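Protein argonaute (Aquifex aeolicus, PDB 1YVU) uses short single-stranded DNA guides to bind complementary RNA targets and cleaves them in a metal-dependent reaction. Local coordinates at residues V516-I521 with V529-T534; K520-K525 with L675-H680. One frame throughout, in Å; residues are numbered along the deposited sequence.

Contact 1: residues V516-I521 with V529-T534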
# COMPACT_ATOMS: atom_id res chain seq x y z
N VAL A 516 13.70 -9.86 1.64
CA VAL A 516 13.71 -9.68 3.08
C VAL A 516 12.31 -10.04 3.60
O VAL A 516 11.29 -9.60 3.02
CB VAL A 516 14.03 -8.19 3.48
CG1 VAL A 516 13.96 -8.01 4.99
CG2 VAL A 516 15.42 -7.77 2.98
N ALA A 517 12.26 -10.81 4.69
CA ALA A 517 11.01 -11.22 5.34
C ALA A 517 10.97 -10.70 6.76
O ALA A 517 11.93 -10.88 7.52
CB ALA A 517 10.88 -12.75 5.39
N PHE A 518 9.87 -10.04 7.12
CA PHE A 518 9.71 -9.56 8.48
C PHE A 518 8.44 -10.09 9.16
O PHE A 518 7.33 -9.58 8.96
CB PHE A 518 9.79 -8.03 8.55
CG PHE A 518 9.82 -7.47 9.98
CD1 PHE A 518 10.62 -8.07 10.98
CD2 PHE A 518 9.04 -6.35 10.32
CE1 PHE A 518 10.66 -7.58 12.29
CE2 PHE A 518 9.08 -5.84 11.64
CZ PHE A 518 9.90 -6.47 12.62
N THR A 519 8.68 -11.03 10.08
CA THR A 519 7.63 -11.69 10.86
C THR A 519 7.54 -11.15 12.29
O THR A 519 8.56 -10.78 12.91
CB THR A 519 7.83 -13.24 10.84
OG1 THR A 519 7.84 -13.67 9.46
CG2 THR A 519 6.72 -13.99 11.58
N LYS A 520 6.30 -11.04 12.76
CA LYS A 520 5.96 -10.55 14.09
C LYS A 520 4.95 -11.49 14.72
O LYS A 520 3.80 -11.59 14.29
CB LYS A 520 5.35 -9.15 13.98
CG LYS A 520 6.25 -8.04 14.33
CD LYS A 520 5.55 -6.72 14.18
CE LYS A 520 5.57 -6.22 12.74
NZ LYS A 520 5.95 -4.75 12.62
N ILE A 521 5.41 -12.24 15.71
CA ILE A 521 4.56 -13.18 16.42
C ILE A 521 4.03 -12.54 17.71
O ILE A 521 4.82 -12.04 18.53
CB ILE A 521 5.33 -14.49 16.75
CG1 ILE A 521 5.91 -15.05 15.46
CG2 ILE A 521 4.40 -15.51 17.38
CD1 ILE A 521 7.00 -15.96 15.65
N VAL A 529 5.67 -11.54 21.26
CA VAL A 529 6.40 -12.71 21.64
C VAL A 529 7.79 -12.60 20.99
O VAL A 529 8.77 -12.53 21.73
CB VAL A 529 5.67 -13.99 21.25
CG1 VAL A 529 6.48 -15.22 21.69
CG2 VAL A 529 4.30 -14.02 21.90
N ARG A 530 7.89 -12.57 19.66
CA ARG A 530 9.18 -12.44 18.97
C ARG A 530 8.97 -11.93 17.58
O ARG A 530 7.91 -12.14 17.01
CB ARG A 530 9.89 -13.78 18.73
CG ARG A 530 10.56 -14.50 19.87
CD ARG A 530 11.63 -13.76 20.63
NE ARG A 530 11.65 -14.29 21.99
CZ ARG A 530 12.72 -14.78 22.61
NH1 ARG A 530 13.91 -14.79 22.00
NH2 ARG A 530 12.58 -15.33 23.81
N TYR A 531 10.00 -11.28 17.02
CA TYR A 531 9.99 -10.84 15.62
C TYR A 531 11.12 -11.58 14.94
O TYR A 531 12.06 -12.04 15.61
CB TYR A 531 10.13 -9.32 15.40
CG TYR A 531 11.41 -8.60 15.86
CD1 TYR A 531 12.65 -8.74 15.16
CD2 TYR A 531 11.38 -7.75 16.97
CE1 TYR A 531 13.83 -8.03 15.58
CE2 TYR A 531 12.54 -7.03 17.39
CZ TYR A 531 13.76 -7.18 16.70
OH TYR A 531 14.85 -6.45 17.13
N TYR A 532 11.08 -11.64 13.62
CA TYR A 532 12.14 -12.29 12.87
C TYR A 532 12.33 -11.58 11.54
O TYR A 532 11.45 -11.55 10.67
CB TYR A 532 11.89 -13.79 12.71
CG TYR A 532 13.09 -14.59 12.25
CD1 TYR A 532 14.29 -14.67 13.02
CD2 TYR A 532 13.05 -15.28 11.02
CE1 TYR A 532 15.42 -15.44 12.57
CE2 TYR A 532 14.16 -16.04 10.56
CZ TYR A 532 15.34 -16.11 11.33
OH TYR A 532 16.40 -16.83 10.81
N LEU A 533 13.51 -11.00 11.42
CA LEU A 533 13.88 -10.25 10.25
C LEU A 533 15.06 -10.94 9.58
O LEU A 533 16.12 -11.06 10.19
CB LEU A 533 14.23 -8.84 10.70
CG LEU A 533 14.61 -7.73 9.73
CD1 LEU A 533 13.61 -7.61 8.60
CD2 LEU A 533 14.68 -6.42 10.51
N THR A 534 14.86 -11.45 8.36
CA THR A 534 15.92 -12.14 7.63
C THR A 534 15.93 -11.69 6.20
O THR A 534 14.87 -11.48 5.59
CB THR A 534 15.67 -13.65 7.53
OG1 THR A 534 15.07 -14.13 8.71
CG2 THR A 534 16.98 -14.43 7.31
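The Phe518 ring reaches over the strand 529-534 and lies between Leu533 and Tyr531. Its CG is anti to the backbone N (chi1 -172°), which leads the ring across to the neighbouring strand, where CD1 meets Leu533 CB at 3.7 Å and CE1 meets Tyr531 CB at 3.6 Å. The edge of Phe518 is turned to the face of Tyr531 in an offset edge-to-face pair, centroids 5.8 Å apart and planes at 65°. Farther along the same face Leu533 CD1 rests on Val516 CG1. Trp705, also edge-to-face with Phe518, and helix 682-690 pack on this side; Thr519, Ile521 and Tyr532 turn to helix 542-557 on the other. Backbone bonds pair Ala517 with Thr534 and Thr519 with Tyr532 in both directions. At Ile521 the ladder slips: its O accepts from Val529 N at 2.9 Å and, weakly, from Arg530 N, while its own N gives a 2.8 Å bond to Arg530 O. Two residues facing one make a classic beta bulge. The guanidinium of Arg530 leads away to a salt bridge with Glu699. This is the antiparallel hairpin of the RNase H fold in the PIWI domain, its first strand running beside strand 497-505, which carries the metal ligand Asp502.

Contact 2: residues K520-K525 with L675-H680; sequences KIFNSK and LPATVH
Phe522 lays its ring obliquely against the turn 676-680, with CD1 3.5 Å from Thr678 CG2 and CZ 3.7 Å from Ala677 CB. Its CG stands beside the backbone N and anti to the carbonyl carbon (chi1 -74°), an orientation that carries the ring toward the turn. Thr678 offers its methyl to the ring, while its hydroxyl is engaged elsewhere, in a hydrogen bond with His569. The Lys520 chain runs alongside the backbone of the same turn: CD passes 3.6 Å from Ala677 O and CE 3.7 Å from Thr678 O, and bends at chi3 and chi4 bring NZ to His680 O, which it meets at 2.9 Å. The donor sits 23° off the carbonyl plane. Within the turn, Pro676 O takes bonds from both Val679 N and His680 N, which keeps the backbone curled. In the RNase H fold of the PIWI domain, this turn leads into helix 682-690, which carries Asp683 in its first turn; Asp683 and Asp502 bind the calcium ion. Lys520 also makes a cation-pi contact with Trp705, near the C terminus. With an alanine here in place of Lys520, His680 O is likely to lose its ammonium partner and Trp705 its cation, and a gap would probably open beside the turn. The packing ends beyond Phe522. Asn523, Ser524 and Lys525 are partly exposed and peel away from the turn; there Asn523 OD1 accepts from Ser524 N at 3.1 Å, and Lys525 NZ bonds instead to Lys489 O.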
# COMPACT_ATOMS: atom_id res chain seq x y z
N LYS A 520 6.30 -11.04 12.76
CA LYS A 520 5.96 -10.55 14.09
C LYS A 520 4.95 -11.49 14.72
O LYS A 520 3.80 -11.59 14.29
CB LYS A 520 5.35 -9.15 13.98
CG LYS A 520 6.25 -8.04 14.33
CD LYS A 520 5.55 -6.72 14.18
CE LYS A 520 5.57 -6.22 12.74
NZ LYS A 520 5.95 -4.75 12.62
N ILE A 521 5.41 -12.24 15.71
CA ILE A 521 4.56 -13.18 16.42
C ILE A 521 4.03 -12.54 17.71
O ILE A 521 4.82 -12.04 18.53
CB ILE A 521 5.33 -14.49 16.75
CG1 ILE A 521 5.91 -15.05 15.46
CG2 ILE A 521 4.40 -15.51 17.38
CD1 ILE A 521 7.00 -15.96 15.65
N PHE A 522 2.70 -12.58 17.86
CA PHE A 522 1.99 -12.02 19.02
C PHE A 522 1.23 -13.04 19.90
O PHE A 522 1.03 -14.20 19.50
CB PHE A 522 1.03 -10.91 18.57
CG PHE A 522 1.71 -9.62 18.19
CD1 PHE A 522 2.19 -9.41 16.88
CD2 PHE A 522 1.83 -8.59 19.15
CE1 PHE A 522 2.79 -8.16 16.51
CE2 PHE A 522 2.42 -7.32 18.81
CZ PHE A 522 2.91 -7.11 17.48
N ASN A 523 0.83 -12.56 21.09
CA ASN A 523 0.09 -13.27 22.17
C ASN A 523 -1.40 -13.08 21.99
O ASN A 523 -1.82 -12.18 21.27
CB ASN A 523 0.44 -12.59 23.51
CG ASN A 523 0.75 -13.58 24.62
OD1 ASN A 523 0.08 -14.60 24.76
ND2 ASN A 523 1.75 -13.27 25.43
N SER A 524 -2.20 -13.84 22.75
CA SER A 524 -3.68 -13.72 22.73
C SER A 524 -4.09 -12.48 23.52
O SER A 524 -5.27 -12.11 23.56
CB SER A 524 -4.32 -14.95 23.37
OG SER A 524 -3.89 -15.08 24.71
N LYS A 525 -3.11 -11.90 24.21
CA LYS A 525 -3.27 -10.69 25.00
C LYS A 525 -2.64 -9.50 24.25
O LYS A 525 -2.53 -8.39 24.77
CB LYS A 525 -2.67 -10.89 26.40
CG LYS A 525 -3.28 -12.05 27.20
CD LYS A 525 -4.79 -11.88 27.32
CE LYS A 525 -5.54 -13.20 27.53
NZ LYS A 525 -7.00 -13.02 27.26
N LEU A 675 -2.97 0.65 10.91
CA LEU A 675 -2.69 -0.78 10.85
C LEU A 675 -2.54 -1.57 12.17
O LEU A 675 -2.12 -1.01 13.19
CB LEU A 675 -1.46 -0.99 9.96
CG LEU A 675 -1.53 -0.71 8.44
CD1 LEU A 675 -0.24 -1.13 7.77
CD2 LEU A 675 -2.70 -1.48 7.81
N PRO A 676 -2.95 -2.87 12.18
CA PRO A 676 -2.84 -3.73 13.37
C PRO A 676 -1.37 -3.86 13.65
O PRO A 676 -0.57 -3.86 12.70
CB PRO A 676 -3.33 -5.08 12.87
CG PRO A 676 -4.21 -4.74 11.81
CD PRO A 676 -3.64 -3.61 11.10
N ALA A 677 -0.99 -4.01 14.91
CA ALA A 677 0.42 -4.14 15.28
C ALA A 677 1.18 -5.23 14.52
O ALA A 677 2.38 -5.07 14.25
CB ALA A 677 0.58 -4.33 16.77
N THR A 678 0.44 -6.25 14.09
CA THR A 678 1.00 -7.38 13.32
C THR A 678 1.58 -7.00 11.94
O THR A 678 2.49 -7.68 11.43
CB THR A 678 -0.04 -8.51 13.17
OG1 THR A 678 -1.28 -7.98 12.69
CG2 THR A 678 -0.29 -9.16 14.49
N VAL A 679 1.04 -5.92 11.36
CA VAL A 679 1.53 -5.43 10.06
C VAL A 679 1.97 -3.98 10.04
O VAL A 679 2.58 -3.55 9.08
CB VAL A 679 0.56 -5.70 8.88
CG1 VAL A 679 0.53 -7.18 8.57
CG2 VAL A 679 -0.81 -5.14 9.17
N HIS A 680 1.71 -3.25 11.12
CA HIS A 680 2.12 -1.85 11.17
C HIS A 680 3.62 -1.78 11.10
O HIS A 680 4.33 -2.47 11.84
CB HIS A 680 1.65 -1.17 12.43
CG HIS A 680 2.16 0.23 12.57
ND1 HIS A 680 3.07 0.58 13.54
CD2 HIS A 680 1.89 1.35 11.88
CE1 HIS A 680 3.32 1.87 13.45
NE2 HIS A 680 2.62 2.36 12.45

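How the contacts relate
Followed from the N terminus, the chain reaches both contacts late, at strand 515-522 of the PIWI domain, their common element, where they share Lys520 and Ile521. Contact 1 closes a short loop: strand 528-536 returns antiparallel after a five-residue connection, completing a hairpin. Contact 2 closes a far longer one, joining the end of the first strand to the loop before helix 682-690 across 149 residues. The return strand of contact 1 falls inside that long excursion, as do helix 542-557 and strands 565-570 and 592-599. The two also touch directly, Val529 CG2 lying 3.8 Å from Phe522 C. Together they tie the hairpin to the segment leading to Asp683.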